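Local structure of double stranded RNA binding protein A (Xenopus laevis, 1DI2) at residues G4-L9 against R16-T21; A23-P28 against T50-A55. The protein binds double-stranded RNA, the domain in this structure being its second double-stranded RNA-binding domain, held in complex with duplex RNA. The protein carries 1 engineered substitution. All coordinates share one frame; numbering follows the deposited sequence.

Contact 1: G4-L9 against R16-T21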
loop_
_atom_site.group_PDB
_atom_site.type_symbol
_atom_site.label_atom_id
_atom_site.label_comp_id
_atom_site.label_asym_id
_atom_site.label_seq_id
_atom_site.Cartn_x
_atom_site.Cartn_y
_atom_site.Cartn_z
ATOM N N GLY E 4 -9.763 -3.074 12.483
ATOM C CA GLY E 4 -10.871 -2.545 13.257
ATOM C C GLY E 4 -12.076 -3.467 13.293
ATOM O O GLY E 4 -12.714 -3.645 14.338
ATOM N N SER E 5 -12.403 -4.053 12.147
ATOM C CA SER E 5 -13.543 -4.955 12.079
ATOM C C SER E 5 -13.316 -6.194 12.938
ATOM O O SER E 5 -14.246 -6.688 13.575
ATOM C CB SER E 5 -13.819 -5.352 10.630
ATOM O OG SER E 5 -14.290 -4.238 9.893
ATOM N N LEU E 6 -12.083 -6.680 12.968
ATOM C CA LEU E 6 -11.766 -7.853 13.769
ATOM C C LEU E 6 -11.881 -7.521 15.264
ATOM O O LEU E 6 -12.414 -8.310 16.049
ATOM C CB LEU E 6 -10.355 -8.355 13.449
ATOM C CG LEU E 6 -9.915 -9.536 14.324
ATOM C CD1 LEU E 6 -10.878 -10.700 14.119
ATOM C CD2 LEU E 6 -8.510 -9.966 13.956
ATOM N N GLN E 7 -11.394 -6.344 15.659
ATOM C CA GLN E 7 -11.469 -5.946 17.065
ATOM C C GLN E 7 -12.920 -5.875 17.525
ATOM O O GLN E 7 -13.257 -6.357 18.616
ATOM C CB GLN E 7 -10.800 -4.582 17.295
ATOM C CG GLN E 7 -10.927 -4.082 18.727
ATOM C CD GLN E 7 -10.127 -2.813 18.993
ATOM O OE1 GLN E 7 -8.904 -2.794 18.838
ATOM N NE2 GLN E 7 -10.814 -1.751 19.400
ATOM N N GLU E 8 -13.775 -5.273 16.694
ATOM C CA GLU E 8 -15.193 -5.132 17.021
ATOM C C GLU E 8 -15.876 -6.479 17.159
ATOM O O GLU E 8 -16.727 -6.667 18.040
ATOM C CB GLU E 8 -15.885 -4.274 15.961
ATOM C CG GLU E 8 -15.609 -2.781 16.130
ATOM C CD GLU E 8 -16.132 -1.962 14.973
ATOM O OE1 GLU E 8 -17.294 -2.169 14.568
ATOM O OE2 GLU E 8 -15.379 -1.102 14.478
ATOM N N LEU E 9 -15.513 -7.405 16.275
ATOM C CA LEU E 9 -16.051 -8.760 16.318
ATOM C C LEU E 9 -15.743 -9.353 17.690
ATOM O O LEU E 9 -16.649 -9.801 18.404
ATOM C CB LEU E 9 -15.389 -9.622 15.235
ATOM C CG LEU E 9 -15.756 -11.111 15.199
ATOM C CD1 LEU E 9 -17.243 -11.246 14.933
ATOM C CD2 LEU E 9 -14.951 -11.835 14.110
ATOM N N ARG E 16 -11.209 -12.250 24.148
ATOM C CA ARG E 16 -10.122 -11.361 24.532
ATOM C C ARG E 16 -9.711 -10.751 23.194
ATOM O O ARG E 16 -9.873 -11.384 22.154
ATOM C CB ARG E 16 -8.942 -12.125 25.141
ATOM C CG ARG E 16 -9.235 -12.719 26.504
ATOM C CD ARG E 16 -8.010 -13.349 27.195
ATOM N NE ARG E 16 -6.882 -12.434 27.378
ATOM C CZ ARG E 16 -5.901 -12.254 26.497
ATOM N NH1 ARG E 16 -5.899 -12.917 25.346
ATOM N NH2 ARG E 16 -4.912 -11.408 26.766
ATOM N N LEU E 17 -9.194 -9.530 23.226
ATOM C CA LEU E 17 -8.795 -8.830 22.007
ATOM C C LEU E 17 -7.705 -9.549 21.216
ATOM O O LEU E 17 -6.898 -10.284 21.776
ATOM C CB LEU E 17 -8.320 -7.407 22.352
ATOM C CG LEU E 17 -9.346 -6.456 22.983
ATOM C CD1 LEU E 17 -8.655 -5.203 23.503
ATOM C CD2 LEU E 17 -10.415 -6.102 21.966
ATOM N N PRO E 18 -7.675 -9.336 19.890
ATOM C CA PRO E 18 -6.681 -9.958 19.018
ATOM C C PRO E 18 -5.240 -9.628 19.414
ATOM O O PRO E 18 -4.941 -8.522 19.869
ATOM C CB PRO E 18 -7.030 -9.380 17.645
ATOM C CG PRO E 18 -8.525 -9.199 17.747
ATOM C CD PRO E 18 -8.593 -8.508 19.091
ATOM N N GLU E 19 -4.354 -10.600 19.241
ATOM C CA GLU E 19 -2.946 -10.390 19.539
ATOM C C GLU E 19 -2.140 -10.498 18.250
ATOM O O GLU E 19 -2.275 -11.472 17.507
ATOM C CB GLU E 19 -2.427 -11.425 20.532
ATOM C CG GLU E 19 -3.175 -11.464 21.848
ATOM C CD GLU E 19 -2.564 -12.458 22.815
ATOM O OE1 GLU E 19 -1.964 -13.448 22.343
ATOM O OE2 GLU E 19 -2.706 -12.269 24.042
ATOM N N TYR E 20 -1.308 -9.492 17.987
ATOM C CA TYR E 20 -0.474 -9.497 16.789
ATOM C C TYR E 20 1.003 -9.601 17.166
ATOM O O TYR E 20 1.482 -8.890 18.050
ATOM C CB TYR E 20 -0.701 -8.234 15.947
ATOM C CG TYR E 20 -2.121 -8.055 15.450
ATOM C CD1 TYR E 20 -3.101 -7.452 16.255
ATOM C CD2 TYR E 20 -2.485 -8.469 14.174
ATOM C CE1 TYR E 20 -4.409 -7.259 15.778
ATOM C CE2 TYR E 20 -3.776 -8.284 13.693
ATOM C CZ TYR E 20 -4.735 -7.681 14.490
ATOM O OH TYR E 20 -6.000 -7.498 13.983
ATOM N N THR E 21 1.715 -10.482 16.479
ATOM C CA THR E 21 3.129 -10.709 16.735
ATOM C C THR E 21 3.919 -10.811 15.424
ATOM O O THR E 21 3.419 -11.353 14.434
ATOM C CB THR E 21 3.317 -12.013 17.541
ATOM O OG1 THR E 21 2.777 -13.107 16.801
ATOM C CG2 THR E 21 2.567 -11.954 18.861
#

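Contact 2: A23-P28 against T50-A55. With nucleotides of chain B.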
loop_
_atom_site.group_PDB
_atom_site.type_symbol
_atom_site.label_atom_id
_atom_site.label_comp_id
_atom_site.label_asym_id
_atom_site.label_seq_id
_atom_site.Cartn_x
_atom_site.Cartn_y
_atom_site.Cartn_z
ATOM N N ALA E 23 6.262 -12.499 13.174
ATOM C CA ALA E 23 6.750 -13.859 12.995
ATOM C C ALA E 23 8.012 -13.928 12.153
ATOM O O ALA E 23 8.781 -14.881 12.247
ATOM C CB ALA E 23 5.657 -14.705 12.358
ATOM N N GLN E 24 8.221 -12.929 11.308
ATOM C CA GLN E 24 9.406 -12.927 10.471
ATOM C C GLN E 24 9.655 -11.558 9.857
ATOM O O GLN E 24 8.717 -10.805 9.560
ATOM C CB GLN E 24 9.264 -13.974 9.364
ATOM C CG GLN E 24 10.495 -14.162 8.485
ATOM C CD GLN E 24 11.729 -14.575 9.276
ATOM O OE1 GLN E 24 12.341 -13.758 9.969
ATOM N NE2 GLN E 24 12.090 -15.853 9.188
ATOM N N GLU E 25 10.938 -11.256 9.682
ATOM C CA GLU E 25 11.400 -10.007 9.098
ATOM C C GLU E 25 12.537 -10.420 8.169
ATOM O O GLU E 25 13.480 -11.073 8.609
ATOM C CB GLU E 25 11.915 -9.067 10.205
ATOM C CG GLU E 25 10.816 -8.522 11.123
ATOM C CD GLU E 25 11.350 -7.667 12.275
ATOM O OE1 GLU E 25 10.812 -6.560 12.498
ATOM O OE2 GLU E 25 12.289 -8.108 12.970
ATOM N N SER E 26 12.448 -10.057 6.891
ATOM C CA SER E 26 13.497 -10.425 5.944
ATOM C C SER E 26 13.696 -9.489 4.757
ATOM O O SER E 26 12.978 -8.500 4.584
ATOM C CB SER E 26 13.232 -11.825 5.391
ATOM O OG SER E 26 12.058 -11.831 4.604
ATOM N N GLY E 27 14.677 -9.850 3.930
ATOM C CA GLY E 27 14.992 -9.087 2.734
ATOM C C GLY E 27 15.964 -7.941 2.943
ATOM O O GLY E 27 16.288 -7.582 4.079
ATOM N N PRO E 28 16.455 -7.339 1.848
ATOM C CA PRO E 28 17.399 -6.222 1.953
ATOM C C PRO E 28 16.691 -4.998 2.565
ATOM O O PRO E 28 15.465 -4.912 2.549
ATOM C CB PRO E 28 17.814 -6.011 0.499
ATOM C CG PRO E 28 16.517 -6.344 -0.244
ATOM C CD PRO E 28 16.188 -7.658 0.435
ATOM N N THR E 50 4.921 -5.543 2.603
ATOM C CA THR E 50 6.080 -4.674 2.517
ATOM C C THR E 50 6.338 -3.887 3.800
ATOM O O THR E 50 7.380 -3.262 3.946
ATOM C CB THR E 50 5.937 -3.692 1.338
ATOM O OG1 THR E 50 4.682 -3.011 1.441
ATOM C CG2 THR E 50 6.002 -4.435 0.003
ATOM N N SER E 51 5.394 -3.908 4.729
ATOM C CA SER E 51 5.586 -3.176 5.975
ATOM C C SER E 51 4.826 -3.868 7.085
ATOM O O SER E 51 3.896 -4.624 6.827
ATOM C CB SER E 51 5.075 -1.738 5.843
ATOM O OG SER E 51 3.668 -1.705 5.672
ATOM N N LYS E 52 5.221 -3.610 8.326
ATOM C CA LYS E 52 4.536 -4.219 9.456
ATOM C C LYS E 52 3.068 -3.844 9.451
ATOM O O LYS E 52 2.226 -4.639 9.854
ATOM C CB LYS E 52 5.176 -3.785 10.775
ATOM C CG LYS E 52 6.558 -4.365 11.006
ATOM C CD LYS E 52 7.127 -3.901 12.345
ATOM C CE LYS E 52 8.452 -4.579 12.644
ATOM N NZ LYS E 52 8.979 -4.164 13.969
ATOM N N GLN E 53 2.769 -2.630 8.999
ATOM C CA GLN E 53 1.399 -2.144 8.943
ATOM C C GLN E 53 0.603 -2.974 7.942
ATOM O O GLN E 53 -0.489 -3.460 8.253
ATOM C CB GLN E 53 1.368 -0.653 8.553
ATOM C CG GLN E 53 0.016 -0.159 8.019
ATOM C CD GLN E 53 0.005 1.332 7.669
ATOM O OE1 GLN E 53 0.985 1.872 7.149
ATOM N NE2 GLN E 53 -1.124 1.990 7.924
ATOM N N VAL E 54 1.157 -3.146 6.745
ATOM C CA VAL E 54 0.475 -3.919 5.723
ATOM C C VAL E 54 0.320 -5.377 6.131
ATOM O O VAL E 54 -0.770 -5.940 5.999
ATOM C CB VAL E 54 1.197 -3.800 4.345
ATOM C CG1 VAL E 54 0.617 -4.802 3.335
ATOM C CG2 VAL E 54 1.015 -2.379 3.798
ATOM N N ALA E 55 1.391 -5.987 6.644
ATOM C CA ALA E 55 1.328 -7.388 7.068
ATOM C C ALA E 55 0.225 -7.583 8.112
ATOM O O ALA E 55 -0.483 -8.595 8.103
ATOM C CB ALA E 55 2.666 -7.832 7.651
ATOM P P G B 8 8.011 -0.301 8.289
ATOM O OP1 G B 8 6.931 -1.212 8.754
ATOM O OP2 G B 8 7.675 1.125 7.994
ATOM O "O5'" G B 8 9.184 -0.334 9.354
ATOM C "C5'" G B 8 9.765 -1.567 9.763
ATOM C "C4'" G B 8 10.914 -1.318 10.707
ATOM O "O4'" G B 8 11.967 -0.605 10.007
ATOM C "C3'" G B 8 10.591 -0.419 11.890
ATOM O "O3'" G B 8 9.972 -1.170 12.929
ATOM C "C2'" G B 8 11.976 0.090 12.283
ATOM O "O2'" G B 8 12.741 -0.879 12.972
ATOM C "C1'" G B 8 12.624 0.276 10.912
ATOM N N9 G B 8 12.535 1.631 10.379
ATOM C C8 G B 8 11.696 2.069 9.384
ATOM N N7 G B 8 11.865 3.327 9.087
ATOM C C5 G B 8 12.870 3.751 9.944
ATOM C C6 G B 8 13.471 5.021 10.089
ATOM O O6 G B 8 13.223 6.060 9.462
ATOM N N1 G B 8 14.450 5.018 11.078
ATOM C C2 G B 8 14.799 3.931 11.835
ATOM N N2 G B 8 15.759 4.129 12.748
ATOM N N3 G B 8 14.243 2.735 11.711
ATOM C C4 G B 8 13.294 2.720 10.755
ATOM P P C B 7 7.657 1.783 2.752
ATOM O OP1 C B 7 6.309 1.147 2.741
ATOM O OP2 C B 7 7.781 3.227 3.045
ATOM O "O5'" C B 7 8.528 1.040 3.852
ATOM C "C5'" C B 7 8.618 -0.381 3.874
ATOM C "C4'" C B 7 9.707 -0.811 4.813
ATOM O "O4'" C B 7 11.002 -0.342 4.332
ATOM C "C3'" C B 7 9.616 -0.236 6.218
ATOM O "O3'" C B 7 8.668 -0.971 6.984
ATOM C "C2'" C B 7 11.050 -0.423 6.695
ATOM O "O2'" C B 7 11.332 -1.787 6.957
ATOM C "C1'" C B 7 11.830 -0.022 5.439
ATOM N N1 C B 7 12.122 1.414 5.398
ATOM C C2 C B 7 13.188 1.899 6.150
ATOM O O2 C B 7 13.856 1.101 6.823
ATOM N N3 C B 7 13.468 3.221 6.126
ATOM C C4 C B 7 12.717 4.049 5.394
ATOM N N4 C B 7 13.033 5.351 5.401
ATOM C C5 C B 7 11.617 3.582 4.623
ATOM C C6 C B 7 11.359 2.267 4.650
ATOM P P C B 9 8.969 -0.448 13.953
ATOM O OP1 C B 9 8.444 -1.522 14.835
ATOM O OP2 C B 9 8.029 0.435 13.216
ATOM O "O5'" C B 9 9.927 0.489 14.815
ATOM C "C5'" C B 9 10.921 -0.075 15.664
ATOM C "C4'" C B 9 11.816 1.009 16.209
ATOM O "O4'" C B 9 12.531 1.643 15.115
ATOM C "C3'" C B 9 11.109 2.155 16.913
ATOM O "O3'" C B 9 10.841 1.825 18.271
ATOM C "C2'" C B 9 12.138 3.269 16.808
ATOM O "O2'" C B 9 13.165 3.119 17.764
ATOM C "C1'" C B 9 12.716 3.018 15.412
ATOM N N1 C B 9 12.094 3.824 14.344
ATOM C C2 C B 9 12.510 5.146 14.180
ATOM O O2 C B 9 13.347 5.611 14.970
ATOM N N3 C B 9 11.987 5.886 13.173
ATOM C C4 C B 9 11.082 5.353 12.351
ATOM N N4 C B 9 10.620 6.116 11.344
ATOM C C5 C B 9 10.616 4.013 12.514
ATOM C C6 C B 9 11.145 3.290 13.514
#

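Contact 1: G4-L9 against R16-T21
The phenol oxygen of Tyr20 stops 3.5 Å from CD2 of Leu6, a polar atom meeting a methyl group where the first helix of a double-stranded RNA-binding domain passes the edge strand of its sheet. In this alpha-beta-beta-beta-alpha fold both helices pack on one side of a three-stranded antiparallel sheet, and the chain leaving helix 2-13 must turn back to start strand 19-26. The contact illustrates how side chains pack across such a return: 192 Å² is buried between the segments, and the touching groups are almost all apolar. Leu6 is the central piece. With CG anti to its own nitrogen (chi1 176°), its branch reaches forward from the helix and slides alongside the Pro18 ring in the opposite sense, CG lying 3.7 Å from Pro18 CG. The CD2 methyl of Leu6 spans both partners, since it also lies 3.9 Å from Pro18 CG while approaching the tyrosine from the opposite direction. Leu6 also touches Leu63 and Leu64 of helix 52-68 and Cys38 of strand 33-40, so it is buried where both helices and the sheet converge. Tyr20 has a second role, its ring making a cation-pi contact with Lys56. Toward the surface Gln7 and Leu17 pair through their aliphatic parts. Their CA atoms, 6.3 Å apart, are the closest pair of CA atoms across the two segments. Arg16, in the loop, forms a long salt bridge to Glu19 at the start of strand 19-26, OE2 of Glu19 lying in plane at the guanidinium edge, 3.5 Å from NH1 of Arg16. On the exposed side the aliphatic part of Gln7 meets Leu17 at a slant, Gln7 CG resting 3.9 Å from Leu17 CD2.

Contact 2: A23-P28 against T50-A55
Lys52 and Glu25 join the start of helix 52-68 to strand 19-26, beside the sugar-phosphate backbone of RNA chain B. Along the helical side, Thr50 comes first, its carbonyl O 3.1 Å from C5' of C7. Ser51 is the N-cap: its OG, set between its own N and C (chi1 66°), is thereby turned to Val54 N, from which it accepts at 3.1 Å. Ser51 CB rests 3.5 Å from OP1 of G8. Lys52 then uses both ends. Its backbone N donates to that same OP1 of G8 at 3.0 Å, a bond that the helix dipole probably strengthens. Its side chain runs out extended, and NZ hydrogen-bonds OP1 of C9 at 2.8 Å and, weakly, O3' of G8. Glu25 crosses it at an angle, OE1 being 3.4 Å from Lys52 NZ in a salt bridge, which probably helps to hold the ammonium group; OE1 is 3.1 Å from Lys52 CE. Phe34 touches both side chains. Val54 completes the cap, and Ala55, donating its N to Ser51 O, packs on Ile36. A capped helix start and a lysine on successive phosphates are typical of the phosphate-binding end of the second helix in double-stranded RNA-binding domains.

Contacts 1 and 2 follow one another along the chain and share strand 19-26, whose beginning is used by the first and whose end by the second. Their centres lie 20 Å apart, on opposite sides of the chain's centre, and the two do not touch beyond adjoining in sequence. The division of labour is clear from the RNA: contact 2 includes residues bonded to its phosphates, whereas the nearest atom of contact 1 stays about 10 Å away. Thus one strand ties to helix 2-13 near one end and to helix 52-68 near the other, linking the packing of helix 2-13 to the RNA-binding surface.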